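Local structure of M32 carboxypeptidase (Chitinophagaceae bacterium, 7A03) at residues 81-86 with 467-472; 85-90 with 280-285; 175-180 with 361-366; 311-316 with 450-455; 348-351 with 357-360. The protein is an M32-family (carboxypeptidase Taq) metallopeptidase that probably cleaves amino acids from the C-terminal ends of peptides. All blocks are in the same frame, centred on the assembly; numbering follows the deposited sequence.

Contact 1 of 5, residues 81-86 with 467-472; sequences DAVQQK and GRFYTS
Phe469 holds its CG anti to the backbone N (chi1 -174°), and Lys86 starts the same way before its chain bends at chi2 and chi3; these turns bring Lys86 CE over one face of the ring, with CB and CG beside Phe469 CD2, the two side chains crossing at about a right angle. Lys86 CE lies over the middle of the ring, 4.3 Å from the centroid of Phe469, in a CH-pi contact. Nearer the helix, Lys86 CB and Phe469 CD2 are 3.9 Å apart. The rim of the ring reaches the first turn of helix 82-100. There Phe469 CE2 is 3.7 Å from Ala82 O, which comes in near the ring plane, and Val83 CG2 packs at 4.2 Å from Phe469 CD2. Alanine suits this spot because its single CB, 4.1 Å from Phe469 CE2, lets the ring come close to the main chain. Asp81 and Gln84 brace the turn as a capping box, each side chain accepting from the other's backbone N. Phe469 comes from the loop between helices 453-462 and 472-480, and it also touches Cys287 of a third segment. One water donates to Phe469 O (2.7 Å) and accepts a weak bond from Lys86 NZ. Since that nitrogen is 5.3 Å from the centroid of the Phe469 ring, any cation-pi attraction is weak, and lysine probably serves mainly through its aliphatic chain.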
# COMPACT_ATOMS: atom_id res chain seq x y z
N ASP A 81 25.32 -15.57 -12.00
CA ASP A 81 25.61 -14.23 -11.51
C ASP A 81 24.72 -13.88 -10.32
O ASP A 81 23.86 -14.65 -9.91
CB ASP A 81 25.57 -13.19 -12.64
CG ASP A 81 24.17 -12.95 -13.20
OD1 ASP A 81 23.18 -12.89 -12.42
OD2 ASP A 81 24.05 -12.77 -14.42
N ALA A 82 24.95 -12.69 -9.76
CA ALA A 82 24.29 -12.31 -8.51
C ALA A 82 22.78 -12.27 -8.68
O ALA A 82 22.04 -12.78 -7.83
CB ALA A 82 24.80 -10.95 -8.03
N VAL A 83 22.32 -11.67 -9.78
CA VAL A 83 20.89 -11.57 -10.05
C VAL A 83 20.27 -12.94 -10.27
O VAL A 83 19.19 -13.24 -9.74
CB VAL A 83 20.62 -10.59 -11.21
CG1 VAL A 83 19.18 -10.68 -11.69
CG2 VAL A 83 20.96 -9.17 -10.76
N GLN A 84 20.92 -13.80 -11.06
CA GLN A 84 20.38 -15.14 -11.30
C GLN A 84 20.27 -15.92 -9.99
O GLN A 84 19.25 -16.56 -9.72
CB GLN A 84 21.30 -15.89 -12.27
CG GLN A 84 21.31 -15.31 -13.68
CD GLN A 84 22.33 -15.99 -14.56
OE1 GLN A 84 23.51 -16.07 -14.20
NE2 GLN A 84 21.89 -16.50 -15.70
N GLN A 85 21.33 -15.88 -9.18
CA GLN A 85 21.32 -16.60 -7.91
C GLN A 85 20.24 -16.07 -6.99
O GLN A 85 19.56 -16.85 -6.31
CB GLN A 85 22.68 -16.48 -7.24
CG GLN A 85 23.77 -17.34 -7.87
CD GLN A 85 25.00 -17.44 -6.99
OE1 GLN A 85 24.90 -17.32 -5.76
NE2 GLN A 85 26.16 -17.64 -7.60
N LYS A 86 20.05 -14.75 -6.96
CA LYS A 86 19.00 -14.19 -6.12
C LYS A 86 17.62 -14.62 -6.61
O LYS A 86 16.75 -14.96 -5.80
CB LYS A 86 19.12 -12.66 -6.08
CG LYS A 86 18.08 -11.97 -5.18
CD LYS A 86 18.38 -12.22 -3.71
CE LYS A 86 19.76 -11.69 -3.32
NZ LYS A 86 20.03 -11.83 -1.87
N GLY A 467 14.03 -4.53 -8.30
CA GLY A 467 13.03 -5.52 -7.96
C GLY A 467 13.16 -5.96 -6.52
O GLY A 467 13.27 -5.14 -5.59
N ARG A 468 13.15 -7.28 -6.31
CA ARG A 468 13.29 -7.87 -4.98
C ARG A 468 14.73 -8.19 -4.59
O ARG A 468 14.93 -8.87 -3.59
CB ARG A 468 12.45 -9.15 -4.88
CG ARG A 468 10.95 -8.89 -4.78
CD ARG A 468 10.14 -10.16 -5.03
NE ARG A 468 10.41 -11.18 -4.02
CZ ARG A 468 10.03 -12.45 -4.11
NH1 ARG A 468 9.37 -12.88 -5.18
NH2 ARG A 468 10.32 -13.30 -3.13
N PHE A 469 15.73 -7.71 -5.35
CA PHE A 469 17.11 -8.09 -5.06
C PHE A 469 17.50 -7.79 -3.62
O PHE A 469 18.14 -8.61 -2.96
CB PHE A 469 18.07 -7.41 -6.04
CG PHE A 469 19.50 -7.87 -5.90
CD1 PHE A 469 20.35 -7.29 -4.97
CD2 PHE A 469 19.98 -8.92 -6.67
CE1 PHE A 469 21.67 -7.74 -4.83
CE2 PHE A 469 21.28 -9.37 -6.54
CZ PHE A 469 22.13 -8.78 -5.62
N TYR A 470 17.12 -6.62 -3.12
CA TYR A 470 17.34 -6.24 -1.73
C TYR A 470 16.03 -6.35 -0.95
O TYR A 470 14.96 -5.99 -1.45
CB TYR A 470 17.83 -4.80 -1.65
CG TYR A 470 19.09 -4.50 -2.43
CD1 TYR A 470 20.34 -4.87 -1.94
CD2 TYR A 470 19.04 -3.82 -3.63
CE1 TYR A 470 21.50 -4.59 -2.65
CE2 TYR A 470 20.19 -3.53 -4.35
CZ TYR A 470 21.42 -3.91 -3.85
OH TYR A 470 22.56 -3.63 -4.56
N THR A 471 16.12 -6.82 0.29
CA THR A 471 14.97 -6.70 1.16
C THR A 471 14.74 -5.23 1.50
O THR A 471 15.58 -4.36 1.23
CB THR A 471 15.18 -7.47 2.47
OG1 THR A 471 16.08 -6.74 3.31
CG2 THR A 471 15.74 -8.86 2.20
N SER A 472 13.58 -4.94 2.10
CA SER A 472 13.27 -3.56 2.44
C SER A 472 14.34 -2.97 3.36
O SER A 472 14.76 -1.82 3.18
CB SER A 472 11.88 -3.46 3.08
OG SER A 472 11.62 -4.58 3.91
O HOH W 1 20.49 -8.58 -1.65

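Contact 2 of 5, residues 85-90 with 280-285; sequences QKNIAL and TEQYGL
Asn87 ND2 donates to Gln282 OE1 across 2.8 Å, nearly straight at 169°, and this bond is the tight centre of the contact. The acceptor is met in its carbonyl plane on a lone pair, and the two amides lie nearly coplanar, 15° apart. Gln282 manages this by folding back at chi2 (-69°), which carries its amide towards the helix although its CB sets out in another direction. Leu285 closes the apolar side: its CD1 is 3.7 Å from Asn87 ND2 and its CB 3.8 Å from Asn87 OD1, the two side chains crossing at about a right angle. Gln282 and Leu285 come together because they are the ends of a type II beta turn, closed by Leu285 N to Gln282 O (2.9 Å). Gly284 fits its third position, where a beta carbon would be jammed against Tyr283 O. Asparagine suits the buried helix face, since its OD1 accepts from Cys287 N and its ND2 also bonds Tyr11 OH. With a leucine in its place, Gln282 OE1 and the backbone N of Cys287 would probably lose their partners, and the turn would be less firmly tied to helix 82-100. Tyr14 of helix 9-37 and Pro286 also pack on Asn87. The loose part is the start of the loop: Thr280 and Glu281 are exposed and do not touch the helix segment, Glu281 making a long, weak ion pair with Lys15.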
# COMPACT_ATOMS: atom_id res chain seq x y z
N GLN A 85 21.33 -15.88 -9.18
CA GLN A 85 21.32 -16.60 -7.91
C GLN A 85 20.24 -16.07 -6.99
O GLN A 85 19.56 -16.85 -6.31
CB GLN A 85 22.68 -16.48 -7.24
CG GLN A 85 23.77 -17.34 -7.87
CD GLN A 85 25.00 -17.44 -6.99
OE1 GLN A 85 24.90 -17.32 -5.76
NE2 GLN A 85 26.16 -17.64 -7.60
N LYS A 86 20.05 -14.75 -6.96
CA LYS A 86 19.00 -14.19 -6.12
C LYS A 86 17.62 -14.62 -6.61
O LYS A 86 16.75 -14.96 -5.80
CB LYS A 86 19.12 -12.66 -6.08
CG LYS A 86 18.08 -11.97 -5.18
CD LYS A 86 18.38 -12.22 -3.71
CE LYS A 86 19.76 -11.69 -3.32
NZ LYS A 86 20.03 -11.83 -1.87
N ASN A 87 17.40 -14.59 -7.93
CA ASN A 87 16.15 -15.08 -8.51
C ASN A 87 15.87 -16.51 -8.08
O ASN A 87 14.76 -16.83 -7.63
CB ASN A 87 16.21 -14.99 -10.03
CG ASN A 87 15.92 -13.59 -10.53
OD1 ASN A 87 15.24 -12.81 -9.86
ND2 ASN A 87 16.41 -13.26 -11.72
N ILE A 88 16.86 -17.39 -8.22
CA ILE A 88 16.68 -18.79 -7.84
C ILE A 88 16.35 -18.90 -6.35
O ILE A 88 15.43 -19.62 -5.95
CB ILE A 88 17.92 -19.63 -8.21
CG1 ILE A 88 18.14 -19.62 -9.72
CG2 ILE A 88 17.78 -21.06 -7.70
CD1 ILE A 88 16.97 -20.15 -10.51
N ALA A 89 17.09 -18.18 -5.49
CA ALA A 89 16.87 -18.29 -4.05
C ALA A 89 15.48 -17.80 -3.65
O ALA A 89 14.78 -18.45 -2.85
CB ALA A 89 17.96 -17.52 -3.29
N LEU A 90 15.07 -16.65 -4.19
CA LEU A 90 13.77 -16.10 -3.84
C LEU A 90 12.65 -16.96 -4.39
O LEU A 90 11.64 -17.19 -3.70
CB LEU A 90 13.65 -14.66 -4.34
CG LEU A 90 14.51 -13.67 -3.55
CD1 LEU A 90 14.39 -12.27 -4.13
CD2 LEU A 90 14.12 -13.69 -2.08
N THR A 280 12.29 -4.94 -17.88
CA THR A 280 11.54 -5.87 -18.71
C THR A 280 12.24 -7.22 -18.85
O THR A 280 11.57 -8.25 -18.97
CB THR A 280 11.25 -5.26 -20.09
OG1 THR A 280 12.48 -4.85 -20.70
CG2 THR A 280 10.34 -4.07 -19.95
N GLU A 281 13.58 -7.24 -18.81
CA GLU A 281 14.30 -8.50 -18.94
C GLU A 281 14.10 -9.41 -17.74
O GLU A 281 14.40 -10.61 -17.83
CB GLU A 281 15.80 -8.25 -19.16
CG GLU A 281 16.50 -9.33 -19.98
CD GLU A 281 15.85 -9.54 -21.34
OE1 GLU A 281 15.40 -8.55 -21.96
OE2 GLU A 281 15.80 -10.71 -21.80
N GLN A 282 13.62 -8.87 -16.62
CA GLN A 282 13.35 -9.64 -15.41
C GLN A 282 11.88 -9.96 -15.25
O GLN A 282 11.46 -10.38 -14.16
CB GLN A 282 13.86 -8.87 -14.19
CG GLN A 282 15.34 -8.79 -14.14
CD GLN A 282 15.99 -10.12 -13.88
OE1 GLN A 282 15.61 -10.83 -12.93
NE2 GLN A 282 16.99 -10.47 -14.68
N TYR A 283 11.09 -9.78 -16.30
CA TYR A 283 9.67 -10.10 -16.28
C TYR A 283 9.43 -11.50 -15.72
O TYR A 283 10.06 -12.46 -16.17
CB TYR A 283 9.18 -10.03 -17.72
CG TYR A 283 7.75 -10.50 -17.95
CD1 TYR A 283 6.69 -9.64 -17.74
CD2 TYR A 283 7.48 -11.79 -18.40
CE1 TYR A 283 5.39 -10.04 -17.97
CE2 TYR A 283 6.17 -12.20 -18.63
CZ TYR A 283 5.14 -11.32 -18.41
OH TYR A 283 3.85 -11.72 -18.64
N GLY A 284 8.55 -11.60 -14.73
CA GLY A 284 8.23 -12.89 -14.15
C GLY A 284 9.17 -13.39 -13.07
O GLY A 284 8.88 -14.41 -12.45
N LEU A 285 10.27 -12.69 -12.81
CA LEU A 285 11.30 -13.15 -11.89
C LEU A 285 11.36 -12.23 -10.68
O LEU A 285 10.96 -11.06 -10.75
CB LEU A 285 12.67 -13.14 -12.59
CG LEU A 285 12.69 -13.74 -14.00
CD1 LEU A 285 14.10 -13.72 -14.58
CD2 LEU A 285 12.20 -15.18 -13.96

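Contact 3 of 5, residues 175-180 with 361-366; sequences TIFTEV and HIMIRY
On the helix whose Ile362, Met363 and Tyr366 meet Phe177, the carbonyl His361 O is gripped by two donors from opposite faces of its plane: Arg365 N, the ordinary helical bond, and Arg365 NH1 at 3.0 Å, the latter standing above the plane. The guanidinium lies beside its own helix, where Asp408 also pairs with NE and Tyr390 bonds NH1. The neighbouring face is apolar and receives Phe177. Its ring makes an offset stack with Tyr366, centroids 5.0 Å apart and planes at 30°, with Phe177 CD2 lying 3.6 Å from Tyr366 CD2 over the tyrosine face. Helices 170-192 and 358-374 pack here within an alpha-helical fold; their short segments run 136° apart and approach to 10.5 Å, a distance suited to a large flat side chain between them. Met363 CA covers one face of the Phe177 ring in a CH-pi contact. Ile362 keeps CG2 anti to its backbone N, which points that methyl at the far end of the ring, 3.7 Å from Phe177 CZ. Were an alanine to stand at Phe177, the face of Tyr366 would probably lose its stacking partner and a gap would open beside Ile362 and Met363. The bond from Tyr366 OH to Asp174, on the helix that carries Phe177, probably helps fix the tyrosine ring.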
# COMPACT_ATOMS: atom_id res chain seq x y z
N THR A 175 8.59 -1.35 18.62
CA THR A 175 9.42 -0.15 18.76
C THR A 175 8.86 1.00 17.93
O THR A 175 8.70 2.14 18.42
CB THR A 175 10.85 -0.50 18.36
OG1 THR A 175 11.37 -1.44 19.31
CG2 THR A 175 11.74 0.76 18.31
N ILE A 176 8.54 0.73 16.66
CA ILE A 176 8.03 1.79 15.79
C ILE A 176 6.72 2.36 16.32
O ILE A 176 6.52 3.58 16.34
CB ILE A 176 7.91 1.29 14.34
CG1 ILE A 176 9.30 1.16 13.73
CG2 ILE A 176 7.08 2.26 13.51
CD1 ILE A 176 9.35 0.36 12.46
N PHE A 177 5.79 1.50 16.74
CA PHE A 177 4.49 2.01 17.14
C PHE A 177 4.52 2.67 18.51
O PHE A 177 3.71 3.57 18.77
CB PHE A 177 3.40 0.95 17.01
CG PHE A 177 3.00 0.66 15.59
CD1 PHE A 177 2.39 1.64 14.80
CD2 PHE A 177 3.22 -0.59 15.03
CE1 PHE A 177 2.03 1.37 13.48
CE2 PHE A 177 2.86 -0.85 13.71
CZ PHE A 177 2.26 0.14 12.94
N THR A 178 5.44 2.26 19.38
CA THR A 178 5.66 3.01 20.61
C THR A 178 6.14 4.42 20.28
O THR A 178 5.71 5.39 20.92
CB THR A 178 6.66 2.27 21.49
OG1 THR A 178 6.10 1.02 21.90
CG2 THR A 178 7.02 3.10 22.73
N GLU A 179 7.00 4.55 19.27
CA GLU A 179 7.40 5.88 18.83
C GLU A 179 6.23 6.66 18.24
O GLU A 179 6.07 7.85 18.52
CB GLU A 179 8.57 5.79 17.85
CG GLU A 179 9.90 5.50 18.53
CD GLU A 179 10.91 4.79 17.65
OE1 GLU A 179 10.56 4.41 16.51
OE2 GLU A 179 12.07 4.62 18.09
N VAL A 180 5.40 6.00 17.43
CA VAL A 180 4.19 6.65 16.92
C VAL A 180 3.38 7.23 18.07
O VAL A 180 3.02 8.41 18.07
CB VAL A 180 3.36 5.67 16.06
CG1 VAL A 180 1.95 6.21 15.85
CG2 VAL A 180 4.03 5.41 14.73
N HIS A 361 -4.75 4.64 13.53
CA HIS A 361 -5.60 3.60 12.96
C HIS A 361 -4.78 2.33 12.75
O HIS A 361 -5.19 1.23 13.16
CB HIS A 361 -6.20 4.07 11.63
CG HIS A 361 -7.16 5.22 11.75
ND1 HIS A 361 -8.52 5.06 11.95
CD2 HIS A 361 -6.95 6.56 11.66
CE1 HIS A 361 -9.10 6.24 12.00
NE2 HIS A 361 -8.17 7.17 11.83
N ILE A 362 -3.58 2.48 12.19
CA ILE A 362 -2.80 1.28 11.91
C ILE A 362 -2.36 0.65 13.21
O ILE A 362 -2.42 -0.58 13.39
CB ILE A 362 -1.62 1.59 10.98
CG1 ILE A 362 -2.11 2.12 9.63
CG2 ILE A 362 -0.74 0.36 10.77
CD1 ILE A 362 -2.84 1.08 8.78
N MET A 363 -1.95 1.48 14.17
CA MET A 363 -1.46 0.95 15.43
C MET A 363 -2.55 0.13 16.11
O MET A 363 -2.28 -0.97 16.62
CB MET A 363 -0.99 2.09 16.32
CG MET A 363 -0.25 1.63 17.56
SD MET A 363 0.14 3.04 18.59
CE MET A 363 -1.49 3.45 19.21
N ILE A 364 -3.79 0.62 16.06
CA ILE A 364 -4.87 -0.09 16.74
C ILE A 364 -5.06 -1.45 16.10
O ILE A 364 -5.09 -2.48 16.80
CB ILE A 364 -6.15 0.76 16.74
CG1 ILE A 364 -5.97 1.94 17.70
CG2 ILE A 364 -7.34 -0.11 17.13
CD1 ILE A 364 -6.94 3.07 17.46
N ARG A 365 -5.05 -1.49 14.76
CA ARG A 365 -5.21 -2.77 14.08
C ARG A 365 -4.04 -3.69 14.41
O ARG A 365 -4.23 -4.88 14.70
CB ARG A 365 -5.36 -2.54 12.57
CG ARG A 365 -6.72 -1.93 12.20
CD ARG A 365 -6.64 -1.13 10.89
NE ARG A 365 -7.92 -0.57 10.47
CZ ARG A 365 -8.55 0.44 11.08
NH1 ARG A 365 -8.04 1.00 12.16
NH2 ARG A 365 -9.71 0.90 10.61
N TYR A 366 -2.83 -3.11 14.49
CA TYR A 366 -1.68 -3.94 14.81
C TYR A 366 -1.85 -4.56 16.19
O TYR A 366 -1.74 -5.79 16.35
CB TYR A 366 -0.40 -3.10 14.68
CG TYR A 366 0.82 -3.72 15.29
CD1 TYR A 366 1.50 -4.75 14.65
CD2 TYR A 366 1.30 -3.26 16.51
CE1 TYR A 366 2.61 -5.32 15.23
CE2 TYR A 366 2.43 -3.83 17.09
CZ TYR A 366 3.08 -4.86 16.43
OH TYR A 366 4.20 -5.44 16.97

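Contact 4 of 5, residues 311-316 with 450-455; sequences LNFWKF and GNYQPL
Phe316 leaves its helix towards Gly450 with CG anti to the backbone N (chi1 177°), which carries the ring over the glycine. Its CB already lies 3.9 Å from Gly450 N. Its CG comes within 3.6 Å of Gly450 CA. Phe316 CD2 is 3.5 Å from Gly450 CA, and CD1, CE1 and CE2 also face the glycine. At the tip, Phe316 CZ is 4.0 Å from Gly450 CA. The whole phenyl face thus lies flat against one methylene: Gly450 CA sits nearly over the ring centre, a close CH-pi contact. Glycine is needed twice over, because a beta carbon would collide with the ring and would also jam against the preceding carbonyl. Gly450 ends helix 443-448 in a Schellman motif, its positive phi turning the chain, and Asn451 precedes the turn into helix 453-462, its OD1 accepting from Gln453 N in a capping bond. Between these two helices Tyr452 reaches back to helix 311-324. Its OH lies 3.3 Å from Phe313 CE1, while the Phe313 and Tyr452 rings meet obliquely, planes at 32°. Gly450 O lies over the centre of one face of the Tyr452 ring. Tyrosine suits the spot because its ring packs while its oxygen stays satisfied: Tyr452 OH donates to a water 2.6 Å away, which in turn donates to Phe313 O, and Gln317 NE2 also bonds the hydroxyl.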
# COMPACT_ATOMS: atom_id res chain seq x y z
N LEU A 311 4.92 22.65 0.63
CA LEU A 311 4.84 24.04 0.17
C LEU A 311 5.62 24.23 -1.12
O LEU A 311 5.15 24.92 -2.03
CB LEU A 311 5.35 24.97 1.27
CG LEU A 311 5.27 26.46 0.93
CD1 LEU A 311 3.83 26.88 0.70
CD2 LEU A 311 5.89 27.28 2.04
N ASN A 312 6.80 23.60 -1.23
CA ASN A 312 7.62 23.75 -2.43
C ASN A 312 6.89 23.28 -3.68
O ASN A 312 6.94 23.94 -4.72
CB ASN A 312 8.93 22.98 -2.28
CG ASN A 312 9.96 23.75 -1.51
OD1 ASN A 312 9.89 24.97 -1.37
ND2 ASN A 312 10.94 23.03 -0.97
N PHE A 313 6.20 22.14 -3.60
CA PHE A 313 5.40 21.67 -4.74
C PHE A 313 4.36 22.72 -5.14
O PHE A 313 4.18 23.04 -6.33
CB PHE A 313 4.72 20.36 -4.34
CG PHE A 313 3.95 19.68 -5.44
CD1 PHE A 313 4.60 18.97 -6.43
CD2 PHE A 313 2.56 19.71 -5.45
CE1 PHE A 313 3.88 18.29 -7.44
CE2 PHE A 313 1.83 19.06 -6.45
CZ PHE A 313 2.50 18.35 -7.45
N TRP A 314 3.67 23.27 -4.15
CA TRP A 314 2.59 24.21 -4.42
C TRP A 314 3.06 25.60 -4.81
O TRP A 314 2.29 26.33 -5.43
CB TRP A 314 1.53 24.16 -3.30
CG TRP A 314 0.80 22.86 -3.41
CD1 TRP A 314 0.98 21.73 -2.65
CD2 TRP A 314 -0.14 22.52 -4.42
NE1 TRP A 314 0.17 20.71 -3.11
CE2 TRP A 314 -0.54 21.17 -4.19
CE3 TRP A 314 -0.72 23.22 -5.48
CZ2 TRP A 314 -1.46 20.52 -5.00
CZ3 TRP A 314 -1.65 22.57 -6.28
CH2 TRP A 314 -2.02 21.24 -6.04
N LYS A 315 4.32 25.97 -4.56
CA LYS A 315 4.81 27.25 -5.07
C LYS A 315 4.68 27.32 -6.58
O LYS A 315 4.31 28.35 -7.14
CB LYS A 315 6.25 27.47 -4.66
CG LYS A 315 6.42 27.83 -3.20
CD LYS A 315 7.88 28.02 -2.84
CE LYS A 315 8.10 27.99 -1.34
NZ LYS A 315 9.55 28.17 -1.02
N PHE A 316 4.96 26.21 -7.27
CA PHE A 316 4.78 26.13 -8.71
C PHE A 316 3.36 25.75 -9.09
O PHE A 316 2.78 26.35 -10.01
CB PHE A 316 5.78 25.13 -9.30
CG PHE A 316 5.64 24.91 -10.78
CD1 PHE A 316 6.26 25.76 -11.68
CD2 PHE A 316 4.90 23.84 -11.27
CE1 PHE A 316 6.14 25.55 -13.03
CE2 PHE A 316 4.77 23.63 -12.64
CZ PHE A 316 5.40 24.49 -13.52
N GLY A 450 8.94 23.23 -10.59
CA GLY A 450 8.10 22.35 -11.40
C GLY A 450 8.82 21.23 -12.11
O GLY A 450 8.21 20.56 -12.95
N ASN A 451 10.09 20.99 -11.80
CA ASN A 451 10.86 19.93 -12.46
C ASN A 451 10.96 18.76 -11.48
O ASN A 451 11.68 18.85 -10.47
CB ASN A 451 12.24 20.48 -12.82
CG ASN A 451 13.08 19.47 -13.59
OD1 ASN A 451 12.59 18.43 -14.04
ND2 ASN A 451 14.37 19.77 -13.73
N TYR A 452 10.24 17.67 -11.76
CA TYR A 452 10.30 16.47 -10.94
C TYR A 452 11.27 15.44 -11.49
O TYR A 452 11.45 14.39 -10.87
CB TYR A 452 8.88 15.88 -10.77
CG TYR A 452 7.89 16.99 -10.52
CD1 TYR A 452 8.12 17.91 -9.51
CD2 TYR A 452 6.76 17.14 -11.30
CE1 TYR A 452 7.26 18.96 -9.29
CE2 TYR A 452 5.88 18.18 -11.08
CZ TYR A 452 6.14 19.09 -10.07
OH TYR A 452 5.28 20.14 -9.85
N GLN A 453 11.92 15.73 -12.61
CA GLN A 453 12.86 14.77 -13.18
C GLN A 453 14.02 14.42 -12.26
O GLN A 453 14.37 13.24 -12.20
CB GLN A 453 13.31 15.24 -14.57
CG GLN A 453 14.14 14.21 -15.34
CD GLN A 453 15.61 14.24 -14.94
OE1 GLN A 453 16.11 15.26 -14.43
NE2 GLN A 453 16.30 13.13 -15.14
N PRO A 454 14.66 15.36 -11.54
CA PRO A 454 15.75 14.93 -10.64
C PRO A 454 15.29 13.95 -9.57
O PRO A 454 16.04 13.01 -9.24
CB PRO A 454 16.28 16.25 -10.06
CG PRO A 454 15.97 17.24 -11.14
CD PRO A 454 14.62 16.82 -11.67
N LEU A 455 14.07 14.10 -9.06
CA LEU A 455 13.56 13.15 -8.08
C LEU A 455 13.31 11.79 -8.71
O LEU A 455 13.68 10.75 -8.14
CB LEU A 455 12.29 13.70 -7.43
CG LEU A 455 11.58 12.69 -6.53
CD1 LEU A 455 12.43 12.31 -5.34
CD2 LEU A 455 10.28 13.28 -6.08
O HOH W 2 6.02 21.86 -8.08

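Contact 5 of 5, residues 348-351 with 357-360; sequences LIRT and TYHF
The approach to Arg350, which meets Tyr358, begins at Leu348, whose O accepts from Gln407 NE2, and passes through the extended Ile349. Gln407 returns the grip at Arg350 N, so that one glutamine amide holds the backbone on both sides of the isoleucine. Arg350 opens a 3-10 segment. With CG anti to its backbone N (chi1 173°), it sets CG 3.7 Å from Tyr358 CE2; a bend at chi3 carries the guanidinium on to the hydroxyl. There NH1 donates to Tyr358 OH at 3.0 Å, in the guanidinium plane but far from straight at 136°. Guanidinium and phenol ring stand almost perpendicular, 85° apart. The carbonyl Arg350 O is 3.5 Å from Tyr358 CE2. The Tyr358 side chain lies near, without touching, an HExxH sequence on helix 258-277, which in this family probably forms the metal site, though no metal is bound to it here. Arginine suits a buried position here because Asp408 takes its NE in a salt bridge and Tyr422 receives its charge on a ring. The bent bond to Tyr358 is therefore probably a secondary tie, one that casts the phenol oxygen as an acceptor and limits its movement.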
# COMPACT_ATOMS: atom_id res chain seq x y z
N LEU A 348 -12.89 8.67 12.47
CA LEU A 348 -13.30 7.29 12.69
C LEU A 348 -12.83 6.33 11.60
O LEU A 348 -12.59 5.15 11.90
CB LEU A 348 -14.83 7.22 12.79
CG LEU A 348 -15.40 7.86 14.06
CD1 LEU A 348 -16.87 8.21 13.89
CD2 LEU A 348 -15.22 6.92 15.23
N ILE A 349 -12.69 6.80 10.36
CA ILE A 349 -12.48 5.94 9.20
C ILE A 349 -11.04 6.06 8.74
O ILE A 349 -10.59 7.15 8.35
CB ILE A 349 -13.44 6.29 8.06
CG1 ILE A 349 -14.89 6.23 8.55
CG2 ILE A 349 -13.20 5.37 6.86
CD1 ILE A 349 -15.32 4.85 9.06
N ARG A 350 -10.32 4.93 8.74
CA ARG A 350 -8.91 4.91 8.36
C ARG A 350 -8.69 5.46 6.96
O ARG A 350 -7.76 6.25 6.74
CB ARG A 350 -8.37 3.48 8.46
CG ARG A 350 -6.95 3.29 7.93
CD ARG A 350 -6.56 1.80 7.87
NE ARG A 350 -7.44 1.04 6.97
CZ ARG A 350 -7.30 1.00 5.65
NH1 ARG A 350 -6.31 1.65 5.06
NH2 ARG A 350 -8.14 0.31 4.89
N THR A 351 -9.53 5.07 5.99
CA THR A 351 -9.30 5.49 4.61
C THR A 351 -9.50 6.98 4.39
O THR A 351 -9.07 7.49 3.35
CB THR A 351 -10.15 4.68 3.63
OG1 THR A 351 -11.54 4.83 3.98
CG2 THR A 351 -9.76 3.20 3.68
N THR A 357 -2.95 11.19 11.94
CA THR A 357 -3.83 10.29 12.66
C THR A 357 -3.92 8.92 12.00
O THR A 357 -4.22 7.94 12.70
CB THR A 357 -5.23 10.90 12.80
OG1 THR A 357 -5.79 11.09 11.50
CG2 THR A 357 -5.17 12.21 13.56
N TYR A 358 -3.65 8.82 10.69
CA TYR A 358 -3.68 7.53 10.00
C TYR A 358 -2.94 6.45 10.78
O TYR A 358 -3.42 5.31 10.90
CB TYR A 358 -3.03 7.67 8.61
CG TYR A 358 -3.22 6.46 7.71
CD1 TYR A 358 -2.32 5.39 7.76
CD2 TYR A 358 -4.28 6.40 6.82
CE1 TYR A 358 -2.49 4.28 6.96
CE2 TYR A 358 -4.46 5.30 6.01
CZ TYR A 358 -3.56 4.25 6.08
OH TYR A 358 -3.72 3.14 5.27
N HIS A 359 -1.79 6.81 11.35
CA HIS A 359 -0.94 5.80 11.97
C HIS A 359 -1.50 5.28 13.28
O HIS A 359 -1.24 4.13 13.64
CB HIS A 359 0.50 6.30 12.00
CG HIS A 359 0.94 6.77 10.65
ND1 HIS A 359 1.16 5.89 9.61
CD2 HIS A 359 1.10 8.01 10.14
CE1 HIS A 359 1.47 6.57 8.52
NE2 HIS A 359 1.45 7.86 8.81
N PHE A 360 -2.36 6.06 13.95
CA PHE A 360 -3.07 5.48 15.09
C PHE A 360 -4.04 4.40 14.64
O PHE A 360 -4.11 3.33 15.26
CB PHE A 360 -3.75 6.57 15.91
CG PHE A 360 -2.78 7.41 16.69
CD1 PHE A 360 -2.14 8.49 16.09
CD2 PHE A 360 -2.44 7.08 17.99
CE1 PHE A 360 -1.22 9.25 16.80
CE2 PHE A 360 -1.53 7.83 18.69
CZ PHE A 360 -0.92 8.91 18.10

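In the fold
From the N terminus, helix 82-100 opens two loops at once: contact 2 closes the shorter at 280-285, contact 1 the longest at 467-472. The two touch and tie that helix to loops before helices 293-307 and 472-480. Helix 170-192 then opens contact 3, which closes only at 361-366 and so crosses contact 2. Contact 4 starts at 311-316 once contact 2 is complete and ends at 450-455, crossing contact 3 and joining helix 311-324 to the turn before helix 453-462. Contacts 3 and 4 both fall within the span of contact 1, and contact 5, a short local closure, within those of contacts 1, 3 and 4; it touches contact 3, sharing helix 358-374.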